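Local coordinates for type III restriction-modification enzyme EcoP15I Res subunit (Escherichia coli, PDB 4ZCF), which cleaves DNA 25-27 base pairs downstream of one of two inversely oriented 5'-CAGCAG-3' sites, acting together with the Mod subunit, at residues I95-I98 and F99-K103. Residues are numbered along the deposited sequence; the frame is centred on the assembly and turned at random.
Sequences IKTI and FDLNK
Ile-95 packs against Phe-99 one turn further along helix 90-105, a local i to i+4 contact. The helix follows the P-loop in the first parallel sheet domain of the helicase-like region. Four successive backbone bonds tie 95-98 to 99-103. Phe-99 N donates to Ile-95 O at 3.2 Å. Asp-100 N bonds to Lys-96 O and Asn-102 N to Ile-98 O. The Leu-101 N to Thr-97 O bond, 2.8 Å, is the shortest of the four and the straightest, with an N-H...O angle of 161°.

The side chains of Ile-95 and Phe-99 lie side by side and point the same way. The CG2 branch of Ile-95 meets the ring edge in its plane, 3.7 Å from Phe-99 CE2. This branch is anti to the backbone N of Ile-95, while CG1 leads away. The Phe-99 ring leans back along the helix, with CG anti to its own carbonyl carbon (chi1 -80°). Its other contacts include a stack with Phe-136. An alanine in place of Phe-99 would probably leave a gap beside Ile-95 CG2 and take from Phe-136 its stacking partner.

Lys-96 and Asp-100 are also one turn apart. Lys-96 NZ and Asp-100 OD2 are 4.6 Å apart, too far for a salt bridge. Tyr-140 OH links the two residues instead, bonding to Lys-96 NZ and Asp-100 OD1.

Ile-95 also lies about 4 Å, side chain to side chain, from Thr-91 and Phe-126, which bind AMP. Helix 130-140 covers Ile-95 and Phe-99. Ile-98, Phe-99 and Asn-102 rest on Ile-181 of strand 180-186, while Thr-97, Asp-100 and Leu-101 pack on helix 12-22.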
loop_
_atom_site.group_PDB
_atom_site.type_symbol
_atom_site.label_atom_id
_atom_site.label_comp_id
_atom_site.label_asym_id
_atom_site.label_seq_id
_atom_site.Cartn_x
_atom_site.Cartn_y
_atom_site.Cartn_z
ATOM N N ILE C 95 -1.727 -29.809 -0.851
ATOM C CA ILE C 95 -1.456 -28.928 0.281
ATOM C C ILE C 95 -0.894 -29.762 1.431
ATOM O O ILE C 95 0.135 -29.390 1.997
ATOM C CB ILE C 95 -2.671 -28.051 0.669
ATOM C CG1 ILE C 95 -2.961 -27.016 -0.449
ATOM C CG2 ILE C 95 -2.407 -27.347 1.987
ATOM C CD1 ILE C 95 -4.393 -26.457 -0.491
ATOM N N LYS C 96 -1.528 -30.912 1.734
ATOM C CA LYS C 96 -1.038 -31.805 2.785
ATOM C C LYS C 96 0.380 -32.305 2.477
ATOM O O LYS C 96 1.182 -32.411 3.394
ATOM C CB LYS C 96 -2.003 -32.969 3.061
ATOM C CG LYS C 96 -1.746 -33.588 4.429
ATOM C CD LYS C 96 -2.727 -34.701 4.790
ATOM C CE LYS C 96 -2.066 -35.755 5.651
ATOM N NZ LYS C 96 -1.404 -35.180 6.860
ATOM N N THR C 97 0.705 -32.530 1.193
ATOM C CA THR C 97 2.041 -32.939 0.760
ATOM C C THR C 97 3.070 -31.811 1.021
ATOM O O THR C 97 4.175 -32.101 1.473
ATOM C CB THR C 97 2.025 -33.425 -0.690
ATOM O OG1 THR C 97 0.887 -34.244 -0.921
ATOM C CG2 THR C 97 3.261 -34.203 -1.047
ATOM N N ILE C 98 2.692 -30.532 0.776
ATOM C CA ILE C 98 3.521 -29.347 1.026
ATOM C C ILE C 98 3.970 -29.312 2.505
ATOM O O ILE C 98 5.130 -28.992 2.798
ATOM C CB ILE C 98 2.740 -28.076 0.599
ATOM C CG1 ILE C 98 2.965 -27.784 -0.882
ATOM C CG2 ILE C 98 3.060 -26.845 1.486
ATOM C CD1 ILE C 98 1.856 -26.992 -1.531
ATOM N N PHE C 99 3.036 -29.669 3.418
ATOM C CA PHE C 99 3.253 -29.751 4.866
ATOM C C PHE C 99 4.123 -30.917 5.216
ATOM O O PHE C 99 4.941 -30.788 6.124
ATOM C CB PHE C 99 1.934 -29.832 5.628
ATOM C CG PHE C 99 1.261 -28.498 5.800
ATOM C CD1 PHE C 99 1.573 -27.680 6.879
ATOM C CD2 PHE C 99 0.325 -28.049 4.878
ATOM C CE1 PHE C 99 0.962 -26.431 7.026
ATOM C CE2 PHE C 99 -0.288 -26.803 5.028
ATOM C CZ PHE C 99 0.037 -26.002 6.101
ATOM N N ASP C 100 3.994 -32.042 4.469
ATOM C CA ASP C 100 4.825 -33.243 4.662
ATOM C C ASP C 100 6.262 -33.068 4.155
ATOM O O ASP C 100 7.200 -33.475 4.850
ATOM C CB ASP C 100 4.138 -34.518 4.154
ATOM C CG ASP C 100 3.250 -35.191 5.187
ATOM O OD1 ASP C 100 3.279 -34.776 6.366
ATOM O OD2 ASP C 100 2.577 -36.169 4.837
ATOM N N LEU C 101 6.454 -32.387 3.009
ATOM C CA LEU C 101 7.800 -32.083 2.496
ATOM C C LEU C 101 8.492 -31.073 3.426
ATOM O O LEU C 101 9.718 -31.090 3.574
ATOM C CB LEU C 101 7.770 -31.582 1.041
ATOM C CG LEU C 101 7.401 -32.632 -0.012
ATOM C CD1 LEU C 101 6.827 -31.967 -1.250
ATOM C CD2 LEU C 101 8.613 -33.523 -0.363
ATOM N N ASN C 102 7.683 -30.246 4.105
ATOM C CA ASN C 102 8.180 -29.312 5.093
ATOM C C ASN C 102 8.565 -30.046 6.385
ATOM O O ASN C 102 9.635 -29.784 6.934
ATOM C CB ASN C 102 7.158 -28.231 5.386
ATOM C CG ASN C 102 7.645 -27.275 6.437
ATOM O OD1 ASN C 102 7.231 -27.350 7.598
ATOM N ND2 ASN C 102 8.592 -26.417 6.077
ATOM N N LYS C 103 7.695 -30.946 6.884
ATOM C CA LYS C 103 7.966 -31.699 8.114
ATOM C C LYS C 103 9.297 -32.481 7.984
ATOM O O LYS C 103 10.258 -32.194 8.709
ATOM C CB LYS C 103 6.774 -32.616 8.459
ATOM C CG LYS C 103 6.943 -33.444 9.736
ATOM C CD LYS C 103 5.692 -34.243 10.067
ATOM C CE LYS C 103 5.047 -33.764 11.345
ATOM N NZ LYS C 103 3.614 -34.173 11.446
#